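Local atomic coordinates of imidazoleglycerol-phosphate dehydratase (Pyrococcus furiosus, PDB entry 5DNX), a protein that catalyses the dehydration of imidazoleglycerol phosphate to imidazoleacetol phosphate, the sixth step of histidine biosynthesis, as a manganese-dependent enzyme of 24 subunits. Residues A[22-27]-A[52-57]; A[78-83]-A[155-160]; A[87-92]-A[149-154]. One frame throughout, in Å; residues are numbered along the deposited sequence.

Contact 1 (A[22-27]-A[52-57]); sequences TNDLIL and HHLWED. With MN (manganese (II) ion), chain D; MN (manganese (II) ion), chain E; 5LD ([(2R)-2-hydroxy-3-(1H-1,2,4-triazol-1-yl)propyl]phosphonic acid), chain F.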
loop_
_atom_site.group_PDB
_atom_site.type_symbol
_atom_site.label_atom_id
_atom_site.label_comp_id
_atom_site.label_asym_id
_atom_site.label_seq_id
_atom_site.Cartn_x
_atom_site.Cartn_y
_atom_site.Cartn_z
ATOM N N THR A 22 13.860 -34.207 38.432
ATOM C CA THR A 22 14.897 -33.771 37.492
ATOM C C THR A 22 15.716 -32.593 37.966
ATOM O O THR A 22 16.646 -32.194 37.261
ATOM C CB THR A 22 14.255 -33.355 36.131
ATOM O OG1 THR A 22 13.369 -32.246 36.336
ATOM C CG2 THR A 22 13.445 -34.500 35.516
ATOM N N ASN A 23 15.372 -32.027 39.126
ATOM C CA ASN A 23 15.917 -30.746 39.597
ATOM C C ASN A 23 15.508 -29.563 38.704
ATOM O O ASN A 23 16.164 -28.540 38.682
ATOM C CB ASN A 23 17.456 -30.825 39.777
ATOM C CG ASN A 23 17.868 -31.910 40.746
ATOM O OD1 ASN A 23 18.541 -32.872 40.383
ATOM N ND2 ASN A 23 17.438 -31.771 41.978
ATOM N N ASP A 24 14.413 -29.715 37.959
ATOM C CA ASP A 24 13.812 -28.608 37.236
ATOM C C ASP A 24 12.312 -28.788 37.514
ATOM O O ASP A 24 11.708 -29.792 37.061
ATOM C CB ASP A 24 14.170 -28.764 35.764
ATOM C CG ASP A 24 13.483 -27.763 34.853
ATOM O OD1 ASP A 24 12.359 -27.329 35.163
ATOM O OD2 ASP A 24 14.077 -27.450 33.784
ATOM N N LEU A 25 11.726 -27.855 38.269
ATOM C CA LEU A 25 10.341 -28.017 38.729
ATOM C C LEU A 25 9.312 -27.959 37.602
ATOM O O LEU A 25 8.268 -28.624 37.676
ATOM C CB LEU A 25 9.978 -26.992 39.825
ATOM C CG LEU A 25 10.705 -27.162 41.160
ATOM C CD1 LEU A 25 10.174 -26.171 42.193
ATOM C CD2 LEU A 25 10.593 -28.593 41.672
ATOM N N ILE A 26 9.612 -27.186 36.566
ATOM C CA ILE A 26 8.755 -27.137 35.368
ATOM C C ILE A 26 8.755 -28.475 34.645
ATOM O O ILE A 26 7.676 -29.034 34.320
ATOM C CB ILE A 26 9.205 -26.067 34.359
ATOM C CG1 ILE A 26 9.357 -24.675 35.012
ATOM C CG2 ILE A 26 8.267 -26.036 33.150
ATOM C CD1 ILE A 26 8.077 -24.050 35.466
ATOM N N LEU A 27 9.947 -28.999 34.373
ATOM C CA LEU A 27 10.055 -30.292 33.692
ATOM C C LEU A 27 9.460 -31.409 34.529
ATOM O O LEU A 27 8.778 -32.268 33.995
ATOM C CB LEU A 27 11.490 -30.648 33.329
ATOM C CG LEU A 27 11.658 -31.897 32.443
ATOM C CD1 LEU A 27 10.809 -31.828 31.175
ATOM C CD2 LEU A 27 13.143 -32.055 32.109
ATOM N N HIS A 52 18.721 -26.634 28.939
ATOM C CA HIS A 52 18.554 -27.164 27.582
ATOM C C HIS A 52 19.068 -28.590 27.480
ATOM O O HIS A 52 18.409 -29.433 26.878
ATOM C CB HIS A 52 19.277 -26.273 26.622
ATOM C CG HIS A 52 19.217 -26.655 25.169
ATOM N ND1 HIS A 52 18.980 -25.706 24.197
ATOM C CD2 HIS A 52 19.512 -27.802 24.507
ATOM C CE1 HIS A 52 19.095 -26.258 23.003
ATOM N NE2 HIS A 52 19.424 -27.527 23.164
ATOM N N HIS A 53 20.229 -28.855 28.055
ATOM C CA HIS A 53 20.803 -30.193 28.002
ATOM C C HIS A 53 19.899 -31.188 28.715
ATOM O O HIS A 53 19.703 -32.303 28.241
ATOM C CB HIS A 53 22.193 -30.211 28.619
ATOM C CG HIS A 53 23.180 -29.352 27.906
ATOM N ND1 HIS A 53 24.353 -28.939 28.497
ATOM C CD2 HIS A 53 23.216 -28.886 26.631
ATOM C CE1 HIS A 53 25.057 -28.229 27.632
ATOM N NE2 HIS A 53 24.391 -28.187 26.493
ATOM N N LEU A 54 19.314 -30.767 29.829
ATOM C CA LEU A 54 18.350 -31.606 30.557
ATOM C C LEU A 54 17.108 -31.952 29.723
ATOM O O LEU A 54 16.733 -33.113 29.593
ATOM C CB LEU A 54 17.904 -30.920 31.842
ATOM C CG LEU A 54 16.784 -31.621 32.633
ATOM C CD1 LEU A 54 17.291 -32.931 33.225
ATOM C CD2 LEU A 54 16.230 -30.681 33.692
ATOM N N TRP A 55 16.438 -30.938 29.188
ATOM C CA TRP A 55 15.213 -31.157 28.411
ATOM C C TRP A 55 15.456 -32.056 27.199
ATOM O O TRP A 55 14.728 -33.016 26.965
ATOM C CB TRP A 55 14.536 -29.834 28.017
ATOM C CG TRP A 55 13.820 -29.134 29.176
ATOM C CD1 TRP A 55 14.366 -28.707 30.365
ATOM C CD2 TRP A 55 12.427 -28.826 29.251
ATOM N NE1 TRP A 55 13.404 -28.135 31.148
ATOM C CE2 TRP A 55 12.198 -28.210 30.496
ATOM C CE3 TRP A 55 11.345 -28.993 28.369
ATOM C CZ2 TRP A 55 10.931 -27.739 30.879
ATOM C CZ3 TRP A 55 10.093 -28.557 28.764
ATOM C CH2 TRP A 55 9.896 -27.947 30.016
ATOM N N GLU A 56 16.506 -31.759 26.452
ATOM C CA GLU A 56 16.899 -32.575 25.329
ATOM C C GLU A 56 17.232 -34.019 25.734
ATOM O O GLU A 56 16.754 -34.960 25.122
ATOM C CB GLU A 56 18.123 -31.951 24.676
ATOM C CG GLU A 56 18.659 -32.777 23.536
ATOM C CD GLU A 56 19.500 -31.984 22.579
ATOM O OE1 GLU A 56 19.606 -30.762 22.749
ATOM O OE2 GLU A 56 20.038 -32.609 21.662
ATOM N N ASP A 57 18.083 -34.172 26.748
ATOM C CA ASP A 57 18.570 -35.500 27.118
ATOM C C ASP A 57 17.494 -36.355 27.798
ATOM O O ASP A 57 17.490 -37.574 27.635
ATOM C CB ASP A 57 19.829 -35.409 27.951
ATOM C CG ASP A 57 21.027 -34.855 27.162
ATOM O OD1 ASP A 57 20.915 -34.618 25.924
ATOM O OD2 ASP A 57 22.086 -34.644 27.794
HETATM MN MN MN D . 19.847 -28.989 21.489
HETATM MN MN MN E . 25.297 -27.160 24.608
HETATM O O10 5LD F . 27.188 -30.639 19.927
HETATM P P9 5LD F . 27.627 -31.567 21.069
HETATM O O11 5LD F . 26.659 -32.716 21.223
HETATM O O12 5LD F . 29.051 -32.029 20.927
HETATM C C8 5LD F . 27.612 -30.602 22.612
HETATM C C7 5LD F . 26.406 -29.688 22.885
HETATM O O13 5LD F . 26.678 -28.881 24.050
HETATM C C6 5LD F . 25.134 -30.478 23.175
HETATM N N2 5LD F . 23.919 -29.695 22.916
HETATM N N1 5LD F . 23.809 -28.415 23.453
HETATM C C5 5LD F . 22.612 -27.989 23.042
HETATM N N4 5LD F . 21.992 -28.938 22.297
HETATM C C3 5LD F . 22.824 -30.013 22.259
HETATM O O HOH W 1 20.573 -30.559 20.059
#

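Contact 2 (A[78-83]-A[155-160]); sequences GNAIMP and LGMALR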
loop_
_atom_site.group_PDB
_atom_site.type_symbol
_atom_site.label_atom_id
_atom_site.label_comp_id
_atom_site.label_asym_id
_atom_site.label_seq_id
_atom_site.Cartn_x
_atom_site.Cartn_y
_atom_site.Cartn_z
ATOM N N GLY A 78 -0.746 -42.580 16.935
ATOM C CA GLY A 78 -1.610 -42.099 17.990
ATOM C C GLY A 78 -1.724 -40.585 17.925
ATOM O O GLY A 78 -0.746 -39.904 17.597
ATOM N N ASN A 79 -2.923 -40.090 18.218
ATOM C CA ASN A 79 -3.213 -38.651 18.224
ATOM C C ASN A 79 -3.870 -38.247 19.511
ATOM O O ASN A 79 -4.523 -39.058 20.168
ATOM C CB ASN A 79 -4.168 -38.301 17.103
ATOM C CG ASN A 79 -3.607 -38.615 15.741
ATOM O OD1 ASN A 79 -2.481 -38.232 15.405
ATOM N ND2 ASN A 79 -4.397 -39.299 14.938
ATOM N N ALA A 80 -3.760 -36.968 19.841
ATOM C CA ALA A 80 -4.568 -36.371 20.920
ATOM C C ALA A 80 -4.870 -34.932 20.553
ATOM O O ALA A 80 -4.039 -34.261 19.960
ATOM C CB ALA A 80 -3.826 -36.435 22.223
ATOM N N ILE A 81 -6.069 -34.475 20.862
ATOM C CA ILE A 81 -6.369 -33.026 20.828
ATOM C C ILE A 81 -6.659 -32.661 22.266
ATOM O O ILE A 81 -7.593 -33.178 22.858
ATOM C CB ILE A 81 -7.535 -32.678 19.906
ATOM C CG1 ILE A 81 -7.119 -32.978 18.460
ATOM C CG2 ILE A 81 -7.926 -31.216 20.101
ATOM C CD1 ILE A 81 -8.258 -32.882 17.472
ATOM N N MET A 82 -5.816 -31.813 22.825
ATOM C CA MET A 82 -5.834 -31.519 24.225
ATOM C C MET A 82 -6.202 -30.053 24.452
ATOM O O MET A 82 -5.457 -29.164 24.080
ATOM C CB MET A 82 -4.460 -31.833 24.823
ATOM C CG MET A 82 -4.343 -31.617 26.300
ATOM S SD MET A 82 -5.540 -32.576 27.264
ATOM C CE MET A 82 -5.325 -34.174 26.614
ATOM N N PRO A 83 -7.363 -29.806 25.066
ATOM C CA PRO A 83 -7.727 -28.468 25.494
ATOM C C PRO A 83 -7.153 -28.224 26.875
ATOM O O PRO A 83 -7.078 -29.153 27.688
ATOM C CB PRO A 83 -9.257 -28.519 25.553
ATOM C CG PRO A 83 -9.574 -29.934 25.828
ATOM C CD PRO A 83 -8.485 -30.748 25.225
ATOM N N LEU A 155 0.972 -35.529 24.269
ATOM C CA LEU A 155 2.002 -36.520 24.003
ATOM C C LEU A 155 1.762 -37.803 24.792
ATOM O O LEU A 155 1.883 -38.898 24.235
ATOM C CB LEU A 155 3.382 -35.981 24.300
ATOM C CG LEU A 155 4.060 -35.151 23.212
ATOM C CD1 LEU A 155 5.257 -34.381 23.795
ATOM C CD2 LEU A 155 4.465 -36.045 22.058
ATOM N N GLY A 156 1.430 -37.683 26.070
ATOM C CA GLY A 156 1.090 -38.861 26.860
ATOM C C GLY A 156 -0.071 -39.641 26.265
ATOM O O GLY A 156 0.011 -40.857 26.060
ATOM N N MET A 157 -1.142 -38.941 25.948
ATOM C CA MET A 157 -2.338 -39.571 25.389
ATOM C C MET A 157 -2.076 -40.196 24.018
ATOM O O MET A 157 -2.559 -41.287 23.734
ATOM C CB MET A 157 -3.455 -38.543 25.275
ATOM C CG MET A 157 -4.771 -39.092 24.753
ATOM S SD MET A 157 -5.584 -40.123 25.978
ATOM C CE MET A 157 -5.545 -38.990 27.346
ATOM N N ALA A 158 -1.345 -39.478 23.158
ATOM C CA ALA A 158 -1.046 -39.987 21.815
ATOM C C ALA A 158 -0.169 -41.228 21.900
ATOM O O ALA A 158 -0.438 -42.192 21.200
ATOM C CB ALA A 158 -0.393 -38.931 20.925
ATOM N N LEU A 159 0.853 -41.213 22.763
ATOM C CA LEU A 159 1.741 -42.358 22.913
ATOM C C LEU A 159 1.053 -43.526 23.609
ATOM O O LEU A 159 1.385 -44.680 23.348
ATOM C CB LEU A 159 3.061 -41.989 23.571
ATOM C CG LEU A 159 4.009 -41.244 22.618
ATOM C CD1 LEU A 159 5.065 -40.482 23.373
ATOM C CD2 LEU A 159 4.623 -42.196 21.618
ATOM N N ARG A 160 0.066 -43.243 24.453
ATOM C CA ARG A 160 -0.731 -44.322 25.034
ATOM C C ARG A 160 -1.320 -45.209 23.920
ATOM O O ARG A 160 -1.283 -46.445 24.005
ATOM C CB ARG A 160 -1.836 -43.784 25.923
ATOM C CG ARG A 160 -2.655 -44.858 26.648
ATOM C CD ARG A 160 -4.016 -44.341 27.118
ATOM N NE ARG A 160 -3.958 -43.164 27.981
ATOM C CZ ARG A 160 -5.011 -42.551 28.539
ATOM N NH1 ARG A 160 -6.248 -43.006 28.347
ATOM N NH2 ARG A 160 -4.831 -41.459 29.297
#

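Contact 3 (A[87-92]-A[149-154]); sequences ALVLVS and EAAFKG. With MN (manganese (II) ion), chain B; 5LD ([(2R)-2-hydroxy-3-(1H-1,2,4-triazol-1-yl)propyl]phosphonic acid), chain C.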
loop_
_atom_site.group_PDB
_atom_site.type_symbol
_atom_site.label_atom_id
_atom_site.label_comp_id
_atom_site.label_asym_id
_atom_site.label_seq_id
_atom_site.Cartn_x
_atom_site.Cartn_y
_atom_site.Cartn_z
ATOM N N ALA A 87 -5.867 -22.846 25.692
ATOM C CA ALA A 87 -5.074 -23.664 24.780
ATOM C C ALA A 87 -5.850 -24.823 24.165
ATOM O O ALA A 87 -6.654 -25.479 24.812
ATOM C CB ALA A 87 -3.817 -24.190 25.474
ATOM N N LEU A 88 -5.541 -25.106 22.917
ATOM C CA LEU A 88 -6.057 -26.256 22.198
ATOM C C LEU A 88 -4.923 -26.723 21.308
ATOM O O LEU A 88 -4.510 -26.012 20.396
ATOM C CB LEU A 88 -7.255 -25.853 21.360
ATOM C CG LEU A 88 -8.004 -27.016 20.691
ATOM C CD1 LEU A 88 -8.555 -27.975 21.733
ATOM C CD2 LEU A 88 -9.122 -26.476 19.809
ATOM N N VAL A 89 -4.383 -27.897 21.605
ATOM C CA VAL A 89 -3.143 -28.359 20.961
ATOM C C VAL A 89 -3.361 -29.754 20.399
ATOM O O VAL A 89 -3.816 -30.648 21.101
ATOM C CB VAL A 89 -1.958 -28.361 21.949
ATOM C CG1 VAL A 89 -0.695 -28.927 21.295
ATOM C CG2 VAL A 89 -1.693 -26.946 22.494
ATOM N N LEU A 90 -3.017 -29.922 19.132
ATOM C CA LEU A 90 -3.070 -31.216 18.469
ATOM C C LEU A 90 -1.685 -31.836 18.555
ATOM O O LEU A 90 -0.671 -31.191 18.216
ATOM C CB LEU A 90 -3.499 -31.063 17.013
ATOM C CG LEU A 90 -3.335 -32.263 16.073
ATOM C CD1 LEU A 90 -4.104 -33.510 16.487
ATOM C CD2 LEU A 90 -3.729 -31.847 14.670
ATOM N N VAL A 91 -1.661 -33.106 18.960
ATOM C CA VAL A 91 -0.415 -33.876 19.031
ATOM C C VAL A 91 -0.640 -35.113 18.185
ATOM O O VAL A 91 -1.631 -35.851 18.377
ATOM C CB VAL A 91 -0.058 -34.276 20.478
ATOM C CG1 VAL A 91 1.201 -35.151 20.497
ATOM C CG2 VAL A 91 0.123 -33.038 21.331
ATOM N N SER A 92 0.249 -35.322 17.217
ATOM C CA SER A 92 0.108 -36.450 16.290
ATOM C C SER A 92 1.429 -37.171 16.188
ATOM O O SER A 92 2.454 -36.552 15.893
ATOM C CB SER A 92 -0.369 -35.945 14.906
ATOM O OG SER A 92 -0.636 -37.010 14.010
ATOM N N GLU A 149 1.776 -27.387 28.681
ATOM C CA GLU A 149 1.209 -28.504 29.427
ATOM C C GLU A 149 0.229 -29.293 28.549
ATOM O O GLU A 149 0.220 -30.514 28.607
ATOM C CB GLU A 149 0.564 -28.056 30.722
ATOM C CG GLU A 149 0.099 -29.226 31.579
ATOM C CD GLU A 149 -0.386 -28.837 32.950
ATOM O OE1 GLU A 149 -0.167 -27.689 33.416
ATOM O OE2 GLU A 149 -1.007 -29.714 33.566
ATOM N N ALA A 150 -0.570 -28.616 27.734
ATOM C CA ALA A 150 -1.417 -29.332 26.776
ATOM C C ALA A 150 -0.595 -30.218 25.831
ATOM O O ALA A 150 -0.988 -31.351 25.545
ATOM C CB ALA A 150 -2.288 -28.382 26.000
ATOM N N ALA A 151 0.556 -29.715 25.375
ATOM C CA ALA A 151 1.439 -30.514 24.540
ATOM C C ALA A 151 1.940 -31.779 25.285
ATOM O O ALA A 151 1.942 -32.861 24.706
ATOM C CB ALA A 151 2.591 -29.680 24.030
ATOM N N PHE A 152 2.365 -31.650 26.540
ATOM C CA PHE A 152 2.818 -32.833 27.299
ATOM C C PHE A 152 1.677 -33.809 27.628
ATOM O O PHE A 152 1.862 -35.024 27.511
ATOM C CB PHE A 152 3.568 -32.441 28.574
ATOM C CG PHE A 152 5.013 -32.079 28.352
ATOM C CD1 PHE A 152 6.009 -33.039 28.518
ATOM C CD2 PHE A 152 5.384 -30.791 27.978
ATOM C CE1 PHE A 152 7.346 -32.722 28.332
ATOM C CE2 PHE A 152 6.736 -30.450 27.814
ATOM C CZ PHE A 152 7.708 -31.423 27.968
ATOM N N LYS A 153 0.517 -33.290 28.009
ATOM C CA LYS A 153 -0.675 -34.119 28.199
ATOM C C LYS A 153 -0.998 -34.864 26.902
ATOM O O LYS A 153 -1.279 -36.080 26.909
ATOM C CB LYS A 153 -1.876 -33.266 28.602
ATOM C CG LYS A 153 -1.862 -32.693 30.011
ATOM C CD LYS A 153 -3.072 -31.757 30.191
ATOM C CE LYS A 153 -3.313 -31.392 31.656
ATOM N NZ LYS A 153 -4.288 -30.271 31.815
ATOM N N GLY A 154 -0.936 -34.139 25.785
ATOM C CA GLY A 154 -1.283 -34.712 24.485
ATOM C C GLY A 154 -0.303 -35.763 23.998
ATOM O O GLY A 154 -0.684 -36.776 23.420
HETATM MN MN MN B . 0.049 -26.959 35.445
HETATM O O10 5LD C . -5.374 -29.557 34.243
HETATM P P9 5LD C . -5.228 -30.038 35.694
HETATM O O11 5LD C . -6.094 -29.214 36.618
HETATM O O12 5LD C . -5.469 -31.515 35.842
HETATM C C8 5LD C . -3.491 -29.807 36.188
HETATM C C7 5LD C . -2.803 -28.482 35.824
HETATM O O13 5LD C . -1.397 -28.577 36.133
HETATM C C6 5LD C . -3.356 -27.303 36.619
HETATM N N2 5LD C . -3.121 -26.018 35.950
HETATM N N1 5LD C . -1.842 -25.714 35.492
HETATM C C5 5LD C . -1.967 -24.501 34.949
HETATM N N4 5LD C . -3.242 -24.053 35.060
HETATM C C3 5LD C . -3.940 -25.014 35.720
#

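Contact 1 (A[22-27]-A[52-57])
L27 and W55 bring their CA atoms to 7.4 Å where the start of helix 25-38 meets the early turns of helix 51-69, while T22, in the loop before the first helix, faces L54. One straight bond carries the polar part: W55 NE1 donates to D24 OD2 over 2.8 Å with an N-H...O angle of 163°. The oxygen lies at the indole edge, in the ring plane, whereas the donor meets the carboxylate from well above its plane. D24 is also the N-cap of helix 25-38, its OD1 accepting from L27 N at 3.0 Å. With CG anti to the backbone N (chi1 174°), its carboxylate can serve the helix start with one oxygen and the indole with the other; OD2 also forms a salt bridge with R51. T22 OG1 accepts from D24 N in an ST turn just before this cap, and is also hydrogen-bonded to D28. Around the bond the packing is apolar. L27 CD1 stands 3.8 Å from the centroid of the six-membered W55 ring and only 6° off its normal, a CH-pi contact over the face. I26 CG2 reaches the ring edge at CZ2 (3.9 Å). L27 CD2 meets L54 CG tip to tip at 3.7 Å, and L54 CD2 touches D24 CB at 3.5 Å. A phenylalanine at W55 lacks the indole N-H, which would probably cost buried D24 OD2 one of its donors and narrow the surface under L27 and I26. From the same helical segment H52 and E56 bind one manganese ion and H53 a second. Beyond the contact, W55 packs on L118 and F122 of helix 116-130, and L54 rests on A46 and Y48 of strand 42-48.

Contact 2 (A[78-83]-A[155-160])
G78 and A80 of strand 77-84 pack against A158 and M157 of helix 144-162, part of a layer of helix laid on a beta sheet. The short axes come within 5.9 Å and run at 149°, nearly antiparallel, a small separation for a helix on a strand. Small residues make it possible. G78 CA lies 3.4 Å from A158 O with 158° at the hydrogen, a CA-H...O contact; a CB built on G78 would fall 2.0 Å from that same oxygen, a clash. A158 answers with its methyl, CB resting 3.5 Å from G78 O. One step along the strand face, A80 CB touches M157 CB at 3.7 Å, and it also approaches the A158 methyl. N79, between G78 and A80, turns its side chain to the other side of the strand, where OD1 bonds to S92 of the neighbouring strand and ND2 to I81 O of a sixth subunit. Close glycine and alanine packing thus seats the helix on strand 77-84, an edge strand, within this chain, of a four-stranded mixed sheet, in the two-layer alpha/beta architecture characteristic of the ribosomal protein S5 domain 2-like fold.

Contact 3 (A[87-92]-A[149-154])
V91 meets G154 and A151 where strand 87-92 runs beneath helix 149-154, the two short axes 7.9 Å apart at their closest and inclined by 36°. The V91 side chain can be followed atom by atom. Its CB sits 3.8 Å from G154 C, against the helix backbone itself. CG1, anti to the backbone N (chi1 176°), goes to the carbonyl end of the same residue, 3.8 Å from G154 O. CG2, beside the backbone N, fits next to G154 CA at 3.8 Å and also touches A151 O. Within the two segments V91 therefore packs mainly on backbone, while its side chain also touches L155 and A158 further along the helix. A CB modelled on G154 would stand 2.6 Å from V91 CG2, a clash, consistent with glycine being needed for this close approach. Further back along the strand V89 CG2 meets A150 CB at 3.8 Å while CG1 rests near A151. A87 CB makes a looser approach to the A150 methyl. All these touching residues are buried, and the segments meet by van der Waals packing alone, of methyl groups on methyl groups and on helix backbone. Other sides of the same helical turns serve the active site. E149 OE1 binds a manganese ion at 2.2 Å, alongside O13 and N1 of the triazole phosphonate, H29 and H145 of this chain and H53 of a third subunit. One turn on, K153 NZ donates to the phosphonate O10 over 2.8 Å, and the ligand is also held by R76, R98, S171 and K173 of a fifth subunit. The packing is that of the helix layer on the sheet in this alpha/beta fold, while E149 and K153 belong to the intersubunit dimanganese site of imidazoleglycerol-phosphate dehydratase.

How the contacts relate
Along the chain contact 1 closes before the others begin, and contact 3 is nested inside the loop closed by contact 2. Contacts 2 and 3 have centres about 7 Å apart and share helix 144-162, which covers the adjacent antiparallel strands 77-84 and 87-94; A80 CB also lies 3.4 Å from G154 O. Contact 1 has its centre about 19 Å from that of contact 3 and about 21 Å from that of contact 2, yet W55 CZ3 touches F152 CZ at 3.8 Å. This packing joins helix 51-69, bearing H52, H53 and E56, to helix 144-162, bearing E149, so metal ligands from separate parts of the chain stand on two touching helices, and each completes its site with residues of other subunits.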